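PDB 6WH7: penaeus monodon metallodensovirus major capsid protein, which assembles in sixty copies into the icosahedral capsid of a shrimp densovirus, the shell that probably protects the viral DNA genome. Local coordinates for residues I81-N95 with W178-A190. Numbering follows the deposited sequence.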
ATOM      1  N   ILE A  81      -0.893 -92.016  44.711  1.00 15.83           N
ATOM      2  CA  ILE A  81      -1.943 -91.490  45.574  1.00 15.83           C
ATOM      3  C   ILE A  81      -3.066 -90.967  44.701  1.00 15.83           C
ATOM      4  O   ILE A  81      -2.833 -90.204  43.763  1.00 15.83           O
ATOM      5  CB  ILE A  81      -1.410 -90.381  46.493  1.00 16.30           C
ATOM      6  CG1 ILE A  81      -0.397 -90.936  47.476  1.00 16.30           C
ATOM      7  CG2 ILE A  81      -2.543 -89.738  47.251  1.00 16.30           C
ATOM      8  CD1 ILE A  81      -0.991 -91.918  48.412  1.00 16.30           C
ATOM      9  N   VAL A  82      -4.286 -91.372  45.012  1.00 14.97           N
ATOM     10  CA  VAL A  82      -5.466 -90.968  44.265  1.00 14.97           C
ATOM     11  C   VAL A  82      -6.094 -89.799  45.001  1.00 14.97           C
ATOM     12  O   VAL A  82      -6.516 -89.942  46.152  1.00 14.97           O
ATOM     13  CB  VAL A  82      -6.453 -92.132  44.125  1.00 14.99           C
ATOM     14  CG1 VAL A  82      -7.672 -91.701  43.358  1.00 14.99           C
ATOM     15  CG2 VAL A  82      -5.774 -93.299  43.462  1.00 14.99           C
ATOM     16  N   ILE A  83      -6.142 -88.641  44.358  1.00 13.51           N
ATOM     17  CA  ILE A  83      -6.722 -87.469  45.002  1.00 13.51           C
ATOM     18  C   ILE A  83      -8.228 -87.565  44.816  1.00 13.51           C
ATOM     19  O   ILE A  83      -8.719 -87.389  43.694  1.00 13.51           O
ATOM     20  CB  ILE A  83      -6.177 -86.164  44.407  1.00 12.94           C
ATOM     21  CG1 ILE A  83      -4.656 -86.206  44.314  1.00 12.94           C
ATOM     22  CG2 ILE A  83      -6.601 -84.990  45.246  1.00 12.94           C
ATOM     23  CD1 ILE A  83      -3.990 -86.471  45.588  1.00 12.94           C
ATOM     24  N   PRO A  84      -8.999 -87.815  45.859  1.00 13.21           N
ATOM     25  CA  PRO A  84     -10.453 -87.939  45.713  1.00 13.21           C
ATOM     26  C   PRO A  84     -11.108 -86.573  45.559  1.00 13.21           C
ATOM     27  O   PRO A  84     -12.069 -86.244  46.251  1.00 13.21           O
ATOM     28  CB  PRO A  84     -10.866 -88.626  47.013  1.00 13.79           C
ATOM     29  CG  PRO A  84      -9.884 -88.150  47.981  1.00 13.79           C
ATOM     30  CD  PRO A  84      -8.590 -87.962  47.262  1.00 13.79           C
ATOM     31  N   TRP A  85     -10.586 -85.775  44.643  1.00 12.30           N
ATOM     32  CA  TRP A  85     -10.993 -84.389  44.527  1.00 12.30           C
ATOM     33  C   TRP A  85     -12.261 -84.252  43.714  1.00 12.30           C
ATOM     34  O   TRP A  85     -12.752 -83.138  43.540  1.00 12.30           O
ATOM     35  CB  TRP A  85      -9.873 -83.581  43.884  1.00 11.50           C
ATOM     36  CG  TRP A  85      -9.839 -83.702  42.405  1.00 11.50           C
ATOM     37  CD1 TRP A  85      -9.555 -84.808  41.677  1.00 11.50           C
ATOM     38  CD2 TRP A  85      -9.999 -82.636  41.469  1.00 11.50           C
ATOM     39  NE1 TRP A  85      -9.608 -84.519  40.338  1.00 11.50           N
ATOM     40  CE2 TRP A  85      -9.864 -83.182  40.190  1.00 11.50           C
ATOM     41  CE3 TRP A  85     -10.269 -81.272  41.592  1.00 11.50           C
ATOM     42  CZ2 TRP A  85      -9.985 -82.415  39.044  1.00 11.50           C
ATOM     43  CZ3 TRP A  85     -10.386 -80.517  40.459  1.00 11.50           C
ATOM     44  CH2 TRP A  85     -10.247 -81.088  39.198  1.00 11.50           C
ATOM     45  N   ASN A  86     -12.776 -85.352  43.183  1.00 13.13           N
ATOM     46  CA  ASN A  86     -14.057 -85.355  42.508  1.00 13.13           C
ATOM     47  C   ASN A  86     -15.200 -85.766  43.415  1.00 13.13           C
ATOM     48  O   ASN A  86     -16.332 -85.874  42.949  1.00 13.13           O
ATOM     49  CB  ASN A  86     -14.010 -86.237  41.258  1.00 13.55           C
ATOM     50  CG  ASN A  86     -13.602 -87.648  41.548  1.00 13.55           C
ATOM     51  OD1 ASN A  86     -13.018 -87.938  42.583  1.00 13.55           O
ATOM     52  ND2 ASN A  86     -13.917 -88.546  40.631  1.00 13.55           N
ATOM     53  N   VAL A  87     -14.936 -85.971  44.694  1.00 13.49           N
ATOM     54  CA  VAL A  87     -15.944 -86.382  45.656  1.00 13.49           C
ATOM     55  C   VAL A  87     -16.398 -85.153  46.428  1.00 13.49           C
ATOM     56  O   VAL A  87     -15.568 -84.356  46.875  1.00 13.49           O
ATOM     57  CB  VAL A  87     -15.384 -87.456  46.601  1.00 13.49           C
ATOM     58  CG1 VAL A  87     -16.431 -87.910  47.581  1.00 13.49           C
ATOM     59  CG2 VAL A  87     -14.844 -88.608  45.805  1.00 13.49           C
ATOM     60  N   MET A  88     -17.714 -84.986  46.567  1.00 14.79           N
ATOM     61  CA  MET A  88     -18.240 -83.884  47.366  1.00 14.79           C
ATOM     62  C   MET A  88     -17.740 -83.955  48.797  1.00 14.79           C
ATOM     63  O   MET A  88     -17.398 -82.933  49.396  1.00 14.79           O
ATOM     64  CB  MET A  88     -19.767 -83.897  47.344  1.00 14.70           C
ATOM     65  CG  MET A  88     -20.398 -83.483  46.046  1.00 14.70           C
ATOM     66  SD  MET A  88     -20.124 -81.758  45.659  1.00 14.70           S
ATOM     67  CE  MET A  88     -21.091 -80.993  46.949  1.00 14.70           C
ATOM     68  N   ARG A  89     -17.684 -85.158  49.358  1.00 16.06           N
ATOM     69  CA  ARG A  89     -17.269 -85.347  50.740  1.00 16.06           C
ATOM     70  C   ARG A  89     -15.859 -84.849  50.995  1.00 16.06           C
ATOM     71  O   ARG A  89     -15.503 -84.570  52.143  1.00 16.06           O
ATOM     72  CB  ARG A  89     -17.379 -86.824  51.077  1.00 18.38           C
ATOM     73  CG  ARG A  89     -17.135 -87.160  52.497  1.00 18.38           C
ATOM     74  CD  ARG A  89     -17.218 -88.633  52.670  1.00 18.38           C
ATOM     75  NE  ARG A  89     -18.551 -89.141  52.383  1.00 18.38           N
ATOM     76  CZ  ARG A  89     -19.508 -89.238  53.292  1.00 18.38           C
ATOM     77  NH1 ARG A  89     -19.266 -88.878  54.542  1.00 18.38           N
ATOM     78  NH2 ARG A  89     -20.697 -89.708  52.960  1.00 18.38           N
ATOM     79  N   PHE A  90     -15.056 -84.719  49.946  1.00 14.26           N
ATOM     80  CA  PHE A  90     -13.676 -84.287  50.090  1.00 14.26           C
ATOM     81  C   PHE A  90     -13.595 -82.832  50.523  1.00 14.26           C
ATOM     82  O   PHE A  90     -12.769 -82.472  51.364  1.00 14.26           O
ATOM     83  CB  PHE A  90     -12.965 -84.523  48.760  1.00 13.19           C
ATOM     84  CG  PHE A  90     -11.531 -84.104  48.726  1.00 13.19           C
ATOM     85  CD1 PHE A  90     -10.561 -84.865  49.338  1.00 13.19           C
ATOM     86  CD2 PHE A  90     -11.142 -82.999  48.004  1.00 13.19           C
ATOM     87  CE1 PHE A  90      -9.247 -84.496  49.277  1.00 13.19           C
ATOM     88  CE2 PHE A  90      -9.833 -82.634  47.938  1.00 13.19           C
ATOM     89  CZ  PHE A  90      -8.884 -83.381  48.575  1.00 13.19           C
ATOM     90  N   TYR A  91     -14.426 -81.978  49.938  1.00 14.85           N
ATOM     91  CA  TYR A  91     -14.353 -80.543  50.162  1.00 14.85           C
ATOM     92  C   TYR A  91     -15.118 -80.060  51.385  1.00 14.85           C
ATOM     93  O   TYR A  91     -14.614 -79.235  52.150  1.00 14.85           O
ATOM     94  CB  TYR A  91     -14.862 -79.833  48.922  1.00 12.52           C
ATOM     95  CG  TYR A  91     -14.030 -80.133  47.726  1.00 12.52           C
ATOM     96  CD1 TYR A  91     -12.925 -79.370  47.427  1.00 12.52           C
ATOM     97  CD2 TYR A  91     -14.331 -81.201  46.908  1.00 12.52           C
ATOM     98  CE1 TYR A  91     -12.159 -79.645  46.340  1.00 12.52           C
ATOM     99  CE2 TYR A  91     -13.570 -81.481  45.820  1.00 12.52           C
ATOM    100  CZ  TYR A  91     -12.484 -80.698  45.537  1.00 12.52           C
ATOM    101  OH  TYR A  91     -11.708 -80.968  44.443  1.00 12.52           O
ATOM    102  N   CYS A  92     -16.346 -80.522  51.559  1.00 16.87           N
ATOM    103  CA  CYS A  92     -17.244 -79.982  52.566  1.00 16.87           C
ATOM    104  C   CYS A  92     -17.306 -80.817  53.831  1.00 16.87           C
ATOM    105  O   CYS A  92     -18.099 -80.512  54.722  1.00 16.87           O
ATOM    106  CB  CYS A  92     -18.639 -79.788  51.969  1.00 18.14           C
ATOM    107  SG  CYS A  92     -19.222 -81.141  50.992  1.00 18.14           S
ATOM    108  N   GLU A  93     -16.495 -81.855  53.931  1.00 18.14           N
ATOM    109  CA  GLU A  93     -16.496 -82.737  55.082  1.00 18.14           C
ATOM    110  C   GLU A  93     -15.057 -83.056  55.434  1.00 18.14           C
ATOM    111  O   GLU A  93     -14.268 -83.407  54.555  1.00 18.14           O
ATOM    112  CB  GLU A  93     -17.297 -83.994  54.765  1.00 20.16           C
ATOM    113  CG  GLU A  93     -17.319 -85.029  55.818  1.00 20.16           C
ATOM    114  CD  GLU A  93     -18.350 -86.077  55.519  1.00 20.16           C
ATOM    115  OE1 GLU A  93     -19.080 -85.898  54.526  1.00 20.16           O
ATOM    116  OE2 GLU A  93     -18.427 -87.082  56.254  1.00 20.16           O
ATOM    117  N   TYR A  94     -14.707 -82.920  56.705  1.00 19.37           N
ATOM    118  CA  TYR A  94     -13.307 -82.917  57.107  1.00 19.37           C
ATOM    119  C   TYR A  94     -12.993 -84.292  57.670  1.00 19.37           C
ATOM    120  O   TYR A  94     -13.249 -84.566  58.840  1.00 19.37           O
ATOM    121  CB  TYR A  94     -13.080 -81.813  58.132  1.00 18.16           C
ATOM    122  CG  TYR A  94     -11.653 -81.544  58.525  1.00 18.16           C
ATOM    123  CD1 TYR A  94     -10.810 -80.852  57.677  1.00 18.16           C
ATOM    124  CD2 TYR A  94     -11.166 -81.924  59.762  1.00 18.16           C
ATOM    125  CE1 TYR A  94      -9.521 -80.579  58.027  1.00 18.16           C
ATOM    126  CE2 TYR A  94      -9.870 -81.653  60.121  1.00 18.16           C
ATOM    127  CZ  TYR A  94      -9.054 -80.979  59.247  1.00 18.16           C
ATOM    128  OH  TYR A  94      -7.757 -80.699  59.587  1.00 18.16           O
ATOM    129  N   ASN A  95     -12.358 -85.126  56.863  1.00 20.34           N
ATOM    130  CA  ASN A  95     -12.041 -86.493  57.251  1.00 20.34           C
ATOM    131  C   ASN A  95     -10.532 -86.557  57.393  1.00 20.34           C
ATOM    132  O   ASN A  95      -9.812 -86.695  56.404  1.00 20.34           O
ATOM    133  CB  ASN A  95     -12.544 -87.483  56.211  1.00 20.15           C
ATOM    134  CG  ASN A  95     -14.047 -87.532  56.127  1.00 20.15           C
ATOM    135  OD1 ASN A  95     -14.623 -87.359  55.060  1.00 20.15           O
ATOM    136  ND2 ASN A  95     -14.691 -87.812  57.245  1.00 20.15           N
ATOM    137  N   TRP A 178      -9.667 -98.156  51.316  1.00 20.33           N
ATOM    138  CA  TRP A 178      -9.845 -96.708  51.229  1.00 20.33           C
ATOM    139  C   TRP A 178     -10.939 -96.262  52.188  1.00 20.33           C
ATOM    140  O   TRP A 178     -12.099 -96.106  51.785  1.00 20.33           O
ATOM    141  CB  TRP A 178     -10.188 -96.282  49.807  1.00 18.07           C
ATOM    142  CG  TRP A 178      -9.059 -96.386  48.863  1.00 18.07           C
ATOM    143  CD1 TRP A 178      -7.781 -96.714  49.158  1.00 18.07           C
ATOM    144  CD2 TRP A 178      -9.101 -96.146  47.460  1.00 18.07           C
ATOM    145  NE1 TRP A 178      -7.015 -96.694  48.028  1.00 18.07           N
ATOM    146  CE2 TRP A 178      -7.805 -96.347  46.967  1.00 18.07           C
ATOM    147  CE3 TRP A 178     -10.109 -95.782  46.570  1.00 18.07           C
ATOM    148  CZ2 TRP A 178      -7.490 -96.198  45.627  1.00 18.07           C
ATOM    149  CZ3 TRP A 178      -9.796 -95.636  45.247  1.00 18.07           C
ATOM    150  CH2 TRP A 178      -8.498 -95.841  44.785  1.00 18.07           C
ATOM    151  N   PRO A 179     -10.612 -96.050  53.460  1.00 20.65           N
ATOM    152  CA  PRO A 179     -11.620 -95.563  54.402  1.00 20.65           C
ATOM    153  C   PRO A 179     -12.134 -94.199  53.983  1.00 20.65           C
ATOM    154  O   PRO A 179     -11.369 -93.326  53.578  1.00 20.65           O
ATOM    155  CB  PRO A 179     -10.854 -95.491  55.724  1.00 20.73           C
ATOM    156  CG  PRO A 179      -9.752 -96.448  55.560  1.00 20.73           C
ATOM    157  CD  PRO A 179      -9.340 -96.331  54.137  1.00 20.73           C
ATOM    158  N   VAL A 180     -13.451 -94.018  54.076  1.00 20.98           N
ATOM    159  CA  VAL A 180     -14.012 -92.734  53.698  1.00 20.98           C
ATOM    160  C   VAL A 180     -13.711 -91.699  54.766  1.00 20.98           C
ATOM    161  O   VAL A 180     -13.753 -90.497  54.493  1.00 20.98           O
ATOM    162  CB  VAL A 180     -15.527 -92.848  53.451  1.00 21.34           C
ATOM    163  CG1 VAL A 180     -16.286 -92.875  54.755  1.00 21.34           C
ATOM    164  CG2 VAL A 180     -16.007 -91.760  52.565  1.00 21.34           C
ATOM    165  N   SER A 181     -13.390 -92.142  55.981  1.00 21.76           N
ATOM    166  CA  SER A 181     -13.012 -91.254  57.068  1.00 21.76           C
ATOM    167  C   SER A 181     -11.577 -90.784  56.960  1.00 21.76           C
ATOM    168  O   SER A 181     -11.173 -89.888  57.704  1.00 21.76           O
ATOM    169  CB  SER A 181     -13.207 -91.954  58.406  1.00 23.66           C
ATOM    170  OG  SER A 181     -12.335 -93.060  58.521  1.00 23.66           O
ATOM    171  N   SER A 182     -10.794 -91.396  56.088  1.00 19.95           N
ATOM    172  CA  SER A 182      -9.412 -91.027  55.855  1.00 19.95           C
ATOM    173  C   SER A 182      -9.254 -90.114  54.652  1.00 19.95           C
ATOM    174  O   SER A 182      -8.129 -89.882  54.210  1.00 19.95           O
ATOM    175  CB  SER A 182      -8.567 -92.280  55.686  1.00 21.12           C
ATOM    176  OG  SER A 182      -7.215 -91.929  55.541  1.00 21.12           O
ATOM    177  N   MET A 183     -10.360 -89.624  54.095  1.00 18.36           N
ATOM    178  CA  MET A 183     -10.362 -89.077  52.743  1.00 18.36           C
ATOM    179  C   MET A 183      -9.396 -87.910  52.585  1.00 18.36           C
ATOM    180  O   MET A 183      -8.645 -87.848  51.607  1.00 18.36           O
ATOM    181  CB  MET A 183     -11.776 -88.654  52.363  1.00 17.92           C
ATOM    182  CG  MET A 183     -11.900 -88.178  50.943  1.00 17.92           C
ATOM    183  SD  MET A 183     -13.597 -87.849  50.479  1.00 17.92           S
ATOM    184  CE  MET A 183     -14.210 -89.513  50.340  1.00 17.92           C
ATOM    185  N   ARG A 184      -9.404 -86.963  53.524  1.00 17.81           N
ATOM    186  CA  ARG A 184      -8.678 -85.723  53.268  1.00 17.81           C
ATOM    187  C   ARG A 184      -7.173 -85.873  53.416  1.00 17.81           C
ATOM    188  O   ARG A 184      -6.424 -85.274  52.641  1.00 17.81           O
ATOM    189  CB  ARG A 184      -9.180 -84.594  54.152  1.00 15.69           C
ATOM    190  CG  ARG A 184     -10.475 -84.005  53.689  1.00 15.69           C
ATOM    191  CD  ARG A 184     -10.819 -82.838  54.555  1.00 15.69           C
ATOM    192  NE  ARG A 184      -9.804 -81.801  54.449  1.00 15.69           N
ATOM    193  CZ  ARG A 184      -9.805 -80.851  53.529  1.00 15.69           C
ATOM    194  NH1 ARG A 184     -10.777 -80.794  52.639  1.00 15.69           N
ATOM    195  NH2 ARG A 184      -8.839 -79.953  53.509  1.00 15.69           N
ATOM    196  N   GLU A 185      -6.686 -86.631  54.390  1.00 18.91           N
ATOM    197  CA  GLU A 185      -5.268 -86.954  54.346  1.00 18.91           C
ATOM    198  C   GLU A 185      -5.090 -88.004  53.271  1.00 18.91           C
ATOM    199  O   GLU A 185      -5.722 -89.062  53.319  1.00 18.91           O
ATOM    200  CB  GLU A 185      -4.736 -87.430  55.698  1.00 21.97           C
ATOM    201  CG  GLU A 185      -5.120 -88.819  56.169  1.00 21.97           C
ATOM    202  CD  GLU A 185      -6.494 -88.862  56.748  1.00 21.97           C
ATOM    203  OE1 GLU A 185      -7.217 -87.863  56.603  1.00 21.97           O
ATOM    204  OE2 GLU A 185      -6.842 -89.875  57.383  1.00 21.97           O
ATOM    205  N   LEU A 186      -4.259 -87.720  52.281  1.00 17.77           N
ATOM    206  CA  LEU A 186      -4.432 -88.413  51.015  1.00 17.77           C
ATOM    207  C   LEU A 186      -3.627 -89.692  51.136  1.00 17.77           C
ATOM    208  O   LEU A 186      -2.427 -89.733  50.877  1.00 17.77           O
ATOM    209  CB  LEU A 186      -3.943 -87.524  49.884  1.00 15.42           C
ATOM    210  CG  LEU A 186      -4.641 -86.167  49.819  1.00 15.42           C
ATOM    211  CD1 LEU A 186      -3.900 -85.223  48.914  1.00 15.42           C
ATOM    212  CD2 LEU A 186      -6.055 -86.328  49.335  1.00 15.42           C
ATOM    213  N   ASP A 187      -4.314 -90.751  51.543  1.00 18.64           N
ATOM    214  CA  ASP A 187      -3.733 -92.069  51.696  1.00 18.64           C
ATOM    215  C   ASP A 187      -4.218 -93.081  50.676  1.00 18.64           C
ATOM    216  O   ASP A 187      -3.820 -94.244  50.759  1.00 18.64           O
ATOM    217  CB  ASP A 187      -3.978 -92.592  53.109  1.00 20.46           C
ATOM    218  CG  ASP A 187      -5.429 -92.606  53.468  1.00 20.46           C
ATOM    219  OD1 ASP A 187      -6.234 -92.024  52.716  1.00 20.46           O
ATOM    220  OD2 ASP A 187      -5.775 -93.209  54.502  1.00 20.46           O
ATOM    221  N   TYR A 188      -5.087 -92.703  49.747  1.00 17.80           N
ATOM    222  CA  TYR A 188      -5.661 -93.708  48.866  1.00 17.80           C
ATOM    223  C   TYR A 188      -4.617 -94.059  47.824  1.00 17.80           C
ATOM    224  O   TYR A 188      -4.279 -93.234  46.974  1.00 17.80           O
ATOM    225  CB  TYR A 188      -6.935 -93.203  48.199  1.00 18.04           C
ATOM    226  CG  TYR A 188      -8.057 -92.857  49.138  1.00 18.04           C
ATOM    227  CD1 TYR A 188      -8.188 -93.489  50.356  1.00 18.04           C
ATOM    228  CD2 TYR A 188      -9.031 -91.953  48.768  1.00 18.04           C
ATOM    229  CE1 TYR A 188      -9.220 -93.184  51.201  1.00 18.04           C
ATOM    230  CE2 TYR A 188     -10.071 -91.648  49.605  1.00 18.04           C
ATOM    231  CZ  TYR A 188     -10.162 -92.267  50.817  1.00 18.04           C
ATOM    232  OH  TYR A 188     -11.202 -91.971  51.654  1.00 18.04           O
ATOM    233  N   VAL A 189      -4.139 -95.295  47.857  1.00 19.32           N
ATOM    234  CA  VAL A 189      -3.049 -95.736  47.003  1.00 19.32           C
ATOM    235  C   VAL A 189      -3.607 -96.711  45.985  1.00 19.32           C
ATOM    236  O   VAL A 189      -4.354 -97.630  46.332  1.00 19.32           O
ATOM    237  CB  VAL A 189      -1.900 -96.367  47.810  1.00 19.96           C
ATOM    238  CG1 VAL A 189      -1.235 -95.342  48.662  1.00 19.96           C
ATOM    239  CG2 VAL A 189      -2.416 -97.439  48.696  1.00 19.96           C
ATOM    240  N   ALA A 190      -3.263 -96.490  44.729  1.00 20.86           N
ATOM    241  CA  ALA A 190      -3.603 -97.394  43.651  1.00 20.86           C
ATOM    242  C   ALA A 190      -2.324 -97.854  42.986  1.00 20.86           C
ATOM    243  O   ALA A 190      -1.424 -97.052  42.736  1.00 20.86           O
ATOM    244  CB  ALA A 190      -4.500 -96.720  42.634  1.00 19.50           C
TER
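Met183 reaches between Pro84 and the short helix 88-92, while Leu186, further along the same loop, packs against Ile81, Ile83 and Pro84. The methionine runs extended through CG and SD and bends only at its last torsion (chi3 -73°), which sets CE against Val87 CG1 and Arg89 CD. Its CG slides past the proline ring, 3.6 Å from Pro84 CG, and also meets the Phe90 ring at its edge. Leu186 splits its two methyls: CD1 meets Ile83 CD1, whereas CD2 touches both Pro84 CD and the edge of the Phe90 ring, 3.7 Å from Phe90 CE1. Ile81 crosses Leu186 at about a right angle and presses CD1 on Val189 CG1.

Where strand 79-83 runs antiparallel to strand 189-191, outermost within this chain, Val82 N donates a nearly straight bond to Tyr188 O (2.7 Å, 166°). Val82 CG2 packs on Ala190 CB and approaches the six-membered ring of Trp178.

Polar contacts take over around Arg184. Arg184 curls at chi3 (62°), turning its guanidinium so that NH1 points in plane at Phe90 O, 2.9 Å away; the same nitrogen also bonds Thr295. Its NE lies obliquely 3.5 Å from Tyr94 CD1, and Arg184 N binds Asn95 O at 2.9 Å. Nearby, Val180 CG2 touches Arg89 CD, and the Arg89 guanidinium forms a salt bridge with Glu93, whose other oxygen bonds Tyr234.

The contact thus ties an antiparallel sheet, consistent with the jelly-roll barrel of parvovirus capsid proteins, to the short helix that follows strand 79-83 after the Pro84-Val87 turn. Apolar side chains fill the middle, and one buried arginine satisfies a carbonyl of that helix, its charge probably eased by the surrounding carbonyl and hydroxyl oxygens.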